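Local structure of CAG pathogenicity island protein 13 (Helicobacter pylori, 2G3V) at residues F109-F114 / E173-Y178; L119-P124 / E144-K149. The protein is of unknown function but is encoded as CagS in the cag pathogenicity island, which specifies a type IV secretion system. All coordinates share one frame; numbering follows the deposited sequence.

Interaction 1 of 2, residues F109-F114 / E173-Y178; sequences FLFSKF and EQYNDY
The Tyr175 ring and the Phe111 ring lean against each other at a slant, neither stacked nor edge-to-face. Their centroids are 5.9 Å apart and their planes make an angle of 54°. The closest atoms are Phe111 CD2 and Tyr175 CG, at 4.3 Å, so the rings meet through the near end of the tyrosine. Further out, Ser112 OG comes obliquely to the same ring and lies 3.6 Å from Tyr175 CE2. At its far end, Tyr175 OH comes to the edge of the Phe114 ring, close to that ring's plane, at 4.4 Å from CD2 of Phe114. One tyrosine thus touches three loop residues in turn along its length. It can do this because its CG is anti to the backbone N (chi1 -168°), which sends the ring from the helix toward the loop. Within the loop, Ser112 OG accepts from Phe114 N at 3.1 Å, an ST turn. Ser112 N is itself bonded to the carboxylate of Asp115. Phe111 also pairs by backbone with Leu33, and its side chain rests on Leu32. On the helix side, Tyr178 stacks on Phe165. The segments 109-114 and 173-178 therefore hold together by van der Waals contact, mainly aromatic. Toward the tyrosine, the Ser112 hydroxyl oxygen makes a packing contact with ring carbon. Between these two segments the contact is one of packing, with the tyrosine ring as its centre.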
ATOM      1  N   PHE A 109       8.362   4.270  12.831  1.00  5.72           N
ATOM      2  CA  PHE A 109       7.296   3.549  12.148  1.00  7.20           C
ATOM      3  C   PHE A 109       8.063   3.087  10.919  1.00  8.19           C
ATOM      4  O   PHE A 109       8.626   3.917  10.203  1.00 10.21           O
ATOM      5  CB  PHE A 109       6.179   4.512  11.769  1.00  9.98           C
ATOM      6  CG  PHE A 109       4.999   3.851  11.149  1.00 10.08           C
ATOM      7  CD1 PHE A 109       4.030   3.253  11.944  1.00 11.18           C
ATOM      8  CD2 PHE A 109       4.872   3.791   9.761  1.00 10.76           C
ATOM      9  CE1 PHE A 109       2.943   2.596  11.367  1.00 12.92           C
ATOM     10  CE2 PHE A 109       3.794   3.138   9.170  1.00 12.65           C
ATOM     11  CZ  PHE A 109       2.825   2.538   9.971  1.00 12.91           C
ATOM     12  N   LEU A 110       8.089   1.782  10.671  1.00  7.81           N
ATOM     13  CA  LEU A 110       8.875   1.219   9.566  1.00  9.89           C
ATOM     14  C   LEU A 110      10.237   0.954  10.216  1.00  9.36           C
ATOM     15  O   LEU A 110      11.284   1.395   9.735  1.00 10.43           O
ATOM     16  CB  LEU A 110       9.073   2.214   8.414  1.00  9.90           C
ATOM     17  CG  LEU A 110       7.917   2.632   7.510  1.00 11.35           C
ATOM     18  CD1 LEU A 110       8.478   3.573   6.438  1.00 11.19           C
ATOM     19  CD2 LEU A 110       7.263   1.412   6.866  1.00  8.61           C
ATOM     20  N   PHE A 111      10.175   0.227  11.323  1.00  8.55           N
ATOM     21  CA  PHE A 111      11.303  -0.134  12.166  1.00  6.27           C
ATOM     22  C   PHE A 111      12.124  -1.304  11.617  1.00  7.28           C
ATOM     23  O   PHE A 111      13.358  -1.247  11.556  1.00  8.60           O
ATOM     24  CB  PHE A 111      10.743  -0.501  13.547  1.00  4.60           C
ATOM     25  CG  PHE A 111      11.736  -0.393  14.676  1.00  4.80           C
ATOM     26  CD1 PHE A 111      12.289   0.839  15.025  1.00  2.06           C
ATOM     27  CD2 PHE A 111      12.071  -1.517  15.432  1.00  4.48           C
ATOM     28  CE1 PHE A 111      13.151   0.956  16.108  1.00  2.23           C
ATOM     29  CE2 PHE A 111      12.943  -1.417  16.527  1.00  4.01           C
ATOM     30  CZ  PHE A 111      13.483  -0.174  16.867  1.00  3.73           C
ATOM     31  N   SER A 112      11.437  -2.367  11.213  1.00  6.85           N
ATOM     32  CA  SER A 112      12.112  -3.558  10.717  1.00  5.20           C
ATOM     33  C   SER A 112      11.700  -3.898   9.311  1.00  6.15           C
ATOM     34  O   SER A 112      10.963  -3.152   8.669  1.00  5.59           O
ATOM     35  CB  SER A 112      11.758  -4.744  11.592  1.00  6.35           C
ATOM     36  OG  SER A 112      10.403  -5.114  11.365  1.00  4.77           O
ATOM     37  N   LYS A 113      12.168  -5.055   8.844  1.00  6.19           N
ATOM     38  CA  LYS A 113      11.838  -5.512   7.507  1.00  6.18           C
ATOM     39  C   LYS A 113      10.405  -6.036   7.436  1.00  6.75           C
ATOM     40  O   LYS A 113       9.831  -6.108   6.348  1.00  7.94           O
ATOM     41  CB  LYS A 113      12.825  -6.590   7.051  1.00  7.15           C
ATOM     42  CG  LYS A 113      14.183  -6.023   6.615  1.00  4.91           C
ATOM     43  CD  LYS A 113      15.117  -7.105   6.085  1.00  6.66           C
ATOM     44  CE  LYS A 113      16.479  -6.543   5.663  1.00  4.80           C
ATOM     45  NZ  LYS A 113      17.321  -7.535   4.945  1.00  3.22           N
ATOM     46  N   PHE A 114       9.823  -6.384   8.586  1.00  6.20           N
ATOM     47  CA  PHE A 114       8.453  -6.895   8.621  1.00  6.12           C
ATOM     48  C   PHE A 114       7.477  -5.851   8.146  1.00  4.78           C
ATOM     49  O   PHE A 114       6.426  -6.165   7.598  1.00  5.78           O
ATOM     50  CB  PHE A 114       8.047  -7.316  10.042  1.00  5.90           C
ATOM     51  CG  PHE A 114       6.594  -7.748  10.157  1.00  7.65           C
ATOM     52  CD1 PHE A 114       6.143  -8.904   9.521  1.00  7.64           C
ATOM     53  CD2 PHE A 114       5.679  -6.987  10.892  1.00  6.15           C
ATOM     54  CE1 PHE A 114       4.799  -9.297   9.613  1.00  5.98           C
ATOM     55  CE2 PHE A 114       4.339  -7.370  10.991  1.00  6.49           C
ATOM     56  CZ  PHE A 114       3.898  -8.534  10.349  1.00  5.97           C
ATOM     57  N   GLU A 173      13.492  -6.968  19.598  1.00 11.48           N
ATOM     58  CA  GLU A 173      12.943  -7.940  20.514  1.00 11.65           C
ATOM     59  C   GLU A 173      11.555  -7.473  20.946  1.00 11.90           C
ATOM     60  O   GLU A 173      10.573  -8.186  20.769  1.00 12.83           O
ATOM     61  CB  GLU A 173      13.856  -8.083  21.736  1.00 13.60           C
ATOM     62  CG  GLU A 173      15.356  -8.163  21.429  1.00 14.25           C
ATOM     63  CD  GLU A 173      15.730  -9.324  20.530  1.00 14.25           C
ATOM     64  OE1 GLU A 173      14.926 -10.281  20.420  1.00 12.54           O
ATOM     65  OE2 GLU A 173      16.839  -9.286  19.944  1.00 14.81           O
ATOM     66  N   GLN A 174      11.472  -6.274  21.517  1.00 11.82           N
ATOM     67  CA  GLN A 174      10.183  -5.752  21.951  1.00 11.63           C
ATOM     68  C   GLN A 174       9.217  -5.734  20.769  1.00 11.12           C
ATOM     69  O   GLN A 174       8.114  -6.271  20.843  1.00 11.61           O
ATOM     70  CB  GLN A 174      10.336  -4.338  22.539  1.00 11.38           C
ATOM     71  CG  GLN A 174       9.032  -3.500  22.568  1.00 13.97           C
ATOM     72  CD  GLN A 174       7.879  -4.151  23.349  1.00 14.27           C
ATOM     73  OE1 GLN A 174       7.470  -5.281  23.069  1.00 14.26           O
ATOM     74  NE2 GLN A 174       7.348  -3.425  24.329  1.00 15.75           N
ATOM     75  N   TYR A 175       9.644  -5.128  19.671  1.00 10.02           N
ATOM     76  CA  TYR A 175       8.795  -5.037  18.500  1.00 10.13           C
ATOM     77  C   TYR A 175       8.238  -6.392  18.094  1.00 11.08           C
ATOM     78  O   TYR A 175       7.032  -6.550  17.912  1.00  9.62           O
ATOM     79  CB  TYR A 175       9.577  -4.445  17.338  1.00  9.75           C
ATOM     80  CG  TYR A 175       8.709  -4.058  16.180  1.00 10.40           C
ATOM     81  CD1 TYR A 175       7.747  -3.053  16.311  1.00  9.79           C
ATOM     82  CD2 TYR A 175       8.820  -4.711  14.966  1.00  9.33           C
ATOM     83  CE1 TYR A 175       6.915  -2.720  15.248  1.00 11.38           C
ATOM     84  CE2 TYR A 175       7.996  -4.388  13.897  1.00 10.80           C
ATOM     85  CZ  TYR A 175       7.049  -3.402  14.042  1.00 10.17           C
ATOM     86  OH  TYR A 175       6.214  -3.125  12.992  1.00 12.87           O
ATOM     87  N   ASN A 176       9.122  -7.373  17.952  1.00 12.95           N
ATOM     88  CA  ASN A 176       8.697  -8.709  17.542  1.00 14.23           C
ATOM     89  C   ASN A 176       7.653  -9.331  18.445  1.00 14.68           C
ATOM     90  O   ASN A 176       6.835 -10.117  17.977  1.00 15.19           O
ATOM     91  CB  ASN A 176       9.894  -9.657  17.422  1.00 14.87           C
ATOM     92  CG  ASN A 176      10.709  -9.398  16.174  1.00 15.82           C
ATOM     93  OD1 ASN A 176      10.155  -9.088  15.121  1.00 15.49           O
ATOM     94  ND2 ASN A 176      12.026  -9.536  16.278  1.00 16.06           N
ATOM     95  N   ASP A 177       7.679  -9.007  19.736  1.00 15.50           N
ATOM     96  CA  ASP A 177       6.683  -9.561  20.642  1.00 16.10           C
ATOM     97  C   ASP A 177       5.438  -8.700  20.540  1.00 17.06           C
ATOM     98  O   ASP A 177       4.309  -9.192  20.639  1.00 18.81           O
ATOM     99  CB  ASP A 177       7.167  -9.547  22.093  1.00 16.63           C
ATOM    100  CG  ASP A 177       8.486 -10.251  22.283  1.00 15.85           C
ATOM    101  OD1 ASP A 177       8.873 -11.079  21.423  1.00 15.64           O
ATOM    102  OD2 ASP A 177       9.125  -9.981  23.323  1.00 17.42           O
ATOM    103  N   TYR A 178       5.658  -7.403  20.354  1.00 17.27           N
ATOM    104  CA  TYR A 178       4.570  -6.447  20.243  1.00 16.97           C
ATOM    105  C   TYR A 178       3.669  -6.846  19.083  1.00 17.52           C
ATOM    106  O   TYR A 178       2.443  -6.724  19.161  1.00 18.12           O
ATOM    107  CB  TYR A 178       5.126  -5.055  19.986  1.00 17.62           C
ATOM    108  CG  TYR A 178       4.058  -3.999  19.908  1.00 18.58           C
ATOM    109  CD1 TYR A 178       3.439  -3.526  21.063  1.00 19.96           C
ATOM    110  CD2 TYR A 178       3.655  -3.474  18.680  1.00 19.44           C
ATOM    111  CE1 TYR A 178       2.450  -2.553  21.000  1.00 19.87           C
ATOM    112  CE2 TYR A 178       2.664  -2.502  18.603  1.00 19.83           C
ATOM    113  CZ  TYR A 178       2.065  -2.040  19.770  1.00 21.35           C
ATOM    114  OH  TYR A 178       1.104  -1.043  19.722  1.00 20.21           O
TER

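Interaction 2 of 2, residues L119-P124 / E144-K149; sequences LGIFLP and ELYGTK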
ATOM      1  N   LEU A 119       3.394  -2.376   2.295  1.00  4.98           N
ATOM      2  CA  LEU A 119       3.446  -2.203   0.847  1.00  5.38           C
ATOM      3  C   LEU A 119       2.418  -3.090   0.153  1.00  8.42           C
ATOM      4  O   LEU A 119       1.852  -2.713  -0.888  1.00  3.16           O
ATOM      5  CB  LEU A 119       4.848  -2.526   0.326  1.00  5.09           C
ATOM      6  CG  LEU A 119       5.986  -1.643   0.845  1.00  6.49           C
ATOM      7  CD1 LEU A 119       7.327  -2.234   0.439  1.00  6.21           C
ATOM      8  CD2 LEU A 119       5.834  -0.231   0.304  1.00  3.76           C
ATOM      9  N   GLY A 120       2.144  -4.266   0.713  1.00  4.11           N
ATOM     10  CA  GLY A 120       1.180  -5.190   0.137  1.00  3.79           C
ATOM     11  C   GLY A 120      -0.217  -4.624  -0.093  1.00  3.35           C
ATOM     12  O   GLY A 120      -1.029  -5.201  -0.821  1.00  4.73           O
ATOM     13  N   ILE A 121      -0.514  -3.491   0.520  1.00  2.50           N
ATOM     14  CA  ILE A 121      -1.813  -2.882   0.326  1.00  1.72           C
ATOM     15  C   ILE A 121      -1.895  -2.188  -1.025  1.00  1.05           C
ATOM     16  O   ILE A 121      -2.953  -2.144  -1.644  1.00  1.05           O
ATOM     17  CB  ILE A 121      -2.094  -1.854   1.427  1.00  3.66           C
ATOM     18  CG1 ILE A 121      -2.265  -2.585   2.755  1.00  3.36           C
ATOM     19  CG2 ILE A 121      -3.326  -1.013   1.081  1.00  3.31           C
ATOM     20  CD1 ILE A 121      -2.432  -1.659   3.928  1.00  6.03           C
ATOM     21  N   PHE A 122      -0.763  -1.679  -1.496  1.00  1.68           N
ATOM     22  CA  PHE A 122      -0.738  -0.924  -2.739  1.00  2.69           C
ATOM     23  C   PHE A 122      -0.269  -1.655  -3.986  1.00  2.78           C
ATOM     24  O   PHE A 122      -0.657  -1.283  -5.091  1.00  2.23           O
ATOM     25  CB  PHE A 122       0.100   0.337  -2.522  1.00  3.39           C
ATOM     26  CG  PHE A 122      -0.223   1.059  -1.239  1.00  3.63           C
ATOM     27  CD1 PHE A 122      -1.389   1.801  -1.115  1.00  4.77           C
ATOM     28  CD2 PHE A 122       0.598   0.911  -0.120  1.00  4.08           C
ATOM     29  CE1 PHE A 122      -1.746   2.381   0.106  1.00  3.53           C
ATOM     30  CE2 PHE A 122       0.250   1.489   1.113  1.00  4.01           C
ATOM     31  CZ  PHE A 122      -0.925   2.220   1.223  1.00  4.15           C
ATOM     32  N   LEU A 123       0.550  -2.688  -3.813  1.00  2.72           N
ATOM     33  CA  LEU A 123       1.091  -3.459  -4.938  1.00  4.21           C
ATOM     34  C   LEU A 123       0.104  -3.993  -5.997  1.00  4.75           C
ATOM     35  O   LEU A 123       0.391  -3.947  -7.187  1.00  3.92           O
ATOM     36  CB  LEU A 123       1.952  -4.611  -4.398  1.00  4.41           C
ATOM     37  CG  LEU A 123       3.460  -4.359  -4.212  1.00  2.83           C
ATOM     38  CD1 LEU A 123       3.739  -2.897  -4.023  1.00  3.56           C
ATOM     39  CD2 LEU A 123       3.981  -5.165  -3.017  1.00  2.17           C
ATOM     40  N   PRO A 124      -1.068  -4.501  -5.579  1.00  4.42           N
ATOM     41  CA  PRO A 124      -2.091  -5.039  -6.501  1.00  3.92           C
ATOM     42  C   PRO A 124      -2.616  -4.035  -7.538  1.00  2.32           C
ATOM     43  O   PRO A 124      -3.212  -4.412  -8.545  1.00  1.05           O
ATOM     44  CB  PRO A 124      -3.206  -5.489  -5.557  1.00  1.05           C
ATOM     45  CG  PRO A 124      -2.466  -5.870  -4.336  1.00  4.08           C
ATOM     46  CD  PRO A 124      -1.463  -4.749  -4.182  1.00  5.84           C
ATOM     47  N   GLU A 144     -13.945  -3.280  -5.558  1.00  5.09           N
ATOM     48  CA  GLU A 144     -15.116  -3.111  -4.703  1.00  6.52           C
ATOM     49  C   GLU A 144     -14.708  -3.213  -3.228  1.00  6.03           C
ATOM     50  O   GLU A 144     -15.048  -2.353  -2.411  1.00  6.40           O
ATOM     51  CB  GLU A 144     -16.152  -4.190  -5.025  1.00  8.84           C
ATOM     52  CG  GLU A 144     -17.586  -3.784  -4.684  1.00 14.66           C
ATOM     53  CD  GLU A 144     -18.034  -2.536  -5.450  1.00 16.40           C
ATOM     54  OE1 GLU A 144     -18.055  -2.572  -6.706  1.00 18.48           O
ATOM     55  OE2 GLU A 144     -18.359  -1.516  -4.800  1.00 16.96           O
ATOM     56  N   LEU A 145     -13.965  -4.268  -2.903  1.00  4.96           N
ATOM     57  CA  LEU A 145     -13.490  -4.496  -1.544  1.00  4.36           C
ATOM     58  C   LEU A 145     -12.726  -3.284  -1.024  1.00  4.52           C
ATOM     59  O   LEU A 145     -13.042  -2.754   0.036  1.00  5.17           O
ATOM     60  CB  LEU A 145     -12.591  -5.741  -1.507  1.00  2.84           C
ATOM     61  CG  LEU A 145     -12.188  -6.267  -0.122  1.00  2.09           C
ATOM     62  CD1 LEU A 145     -13.402  -6.849   0.605  1.00  1.60           C
ATOM     63  CD2 LEU A 145     -11.130  -7.318  -0.283  1.00  1.08           C
ATOM     64  N   TYR A 146     -11.725  -2.842  -1.781  1.00  4.59           N
ATOM     65  CA  TYR A 146     -10.922  -1.692  -1.370  1.00  7.29           C
ATOM     66  C   TYR A 146     -11.799  -0.476  -1.133  1.00  7.97           C
ATOM     67  O   TYR A 146     -11.643   0.242  -0.139  1.00  8.03           O
ATOM     68  CB  TYR A 146      -9.863  -1.356  -2.438  1.00  6.46           C
ATOM     69  CG  TYR A 146      -8.517  -2.021  -2.210  1.00  6.64           C
ATOM     70  CD1 TYR A 146      -7.411  -1.278  -1.795  1.00  6.38           C
ATOM     71  CD2 TYR A 146      -8.361  -3.400  -2.379  1.00  6.31           C
ATOM     72  CE1 TYR A 146      -6.173  -1.894  -1.552  1.00  6.30           C
ATOM     73  CE2 TYR A 146      -7.144  -4.026  -2.138  1.00  6.52           C
ATOM     74  CZ  TYR A 146      -6.051  -3.271  -1.725  1.00  6.10           C
ATOM     75  OH  TYR A 146      -4.853  -3.897  -1.497  1.00  3.47           O
ATOM     76  N   GLY A 147     -12.719  -0.248  -2.061  1.00  8.26           N
ATOM     77  CA  GLY A 147     -13.598   0.891  -1.946  1.00 10.01           C
ATOM     78  C   GLY A 147     -14.421   0.873  -0.679  1.00 11.68           C
ATOM     79  O   GLY A 147     -14.797   1.925  -0.169  1.00 12.63           O
ATOM     80  N   THR A 148     -14.705  -0.315  -0.157  1.00 12.79           N
ATOM     81  CA  THR A 148     -15.522  -0.411   1.052  1.00 13.34           C
ATOM     82  C   THR A 148     -14.758  -0.421   2.375  1.00 14.06           C
ATOM     83  O   THR A 148     -15.190   0.193   3.354  1.00 13.19           O
ATOM     84  CB  THR A 148     -16.446  -1.636   0.988  1.00 12.76           C
ATOM     85  OG1 THR A 148     -15.679  -2.809   0.688  1.00 13.73           O
ATOM     86  CG2 THR A 148     -17.490  -1.427  -0.086  1.00 11.55           C
ATOM     87  N   LYS A 149     -13.619  -1.100   2.409  1.00 14.94           N
ATOM     88  CA  LYS A 149     -12.826  -1.161   3.624  1.00 15.96           C
ATOM     89  C   LYS A 149     -12.020   0.119   3.912  1.00 16.08           C
ATOM     90  O   LYS A 149     -12.164   0.735   4.968  1.00 16.79           O
ATOM     91  CB  LYS A 149     -11.873  -2.362   3.564  1.00 17.01           C
ATOM     92  CG  LYS A 149     -12.550  -3.716   3.693  1.00 18.59           C
ATOM     93  CD  LYS A 149     -11.510  -4.825   3.873  1.00 19.29           C
ATOM     94  CE  LYS A 149     -12.161  -6.182   4.182  1.00 20.61           C
ATOM     95  NZ  LYS A 149     -11.155  -7.285   4.383  1.00 19.65           N
TER
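Tyr146 reaches from its helix to the backbone of Ile121, and its ring bridges the two segments. The CB points toward segment 119-124, but the first contacts come further along, at the outer part of the ring. CE1 lies 4.0 Å from Ile121 CG2, and the two side chains cross obliquely there. CE1 is also 3.2 Å from Ile121 O, and CZ is 3.3 Å from the same oxygen. At the tip, Tyr146 OH donates to Ile121 O at 2.6 Å. The carbonyl oxygen sits at the edge of the tyrosine ring, near its plane. Seen from the carbonyl, the hydroxyl arrives at a C=O...OH angle of 125° and is tilted 23° from the carbonyl plane. Pro124 CG flanks the hydroxyl at 4.2 Å from OH. Ile121 CG2 also lies over one face of the Phe122 ring, offset toward its rim. The bond gives a polar partner to the carbonyl of a buried residue. Around the tyrosine, Phe125 meets it edge-to-face, and Leu92 of helix 82-105 and an apolar side chain of the bound peptide pack on it. Phe122 turns away from this contact to pack on helices 35-57 and 82-105. The tyrosine thus joins helix 136-149 to a loop that lies against both of these long helices.

From the N terminus, the chain runs through helices 35-57, 59-69, 73-79 and 82-105 before it enters the long loop that holds both first segments. Residues 109-114 open interaction 1. Residues 119-124 follow and open interaction 2, which closes first, when helix 136-149 returns with residues 144-149. Its 19 intervening residues include helix 128-133. The chain then passes through helix 160-168, and helix 172-180 closes interaction 1 with residues 173-178. Interaction 2 is therefore nested inside the loop of interaction 1. Their centres are about 23 Å apart and they do not touch. Together they fasten two later helices to successive parts of one connection.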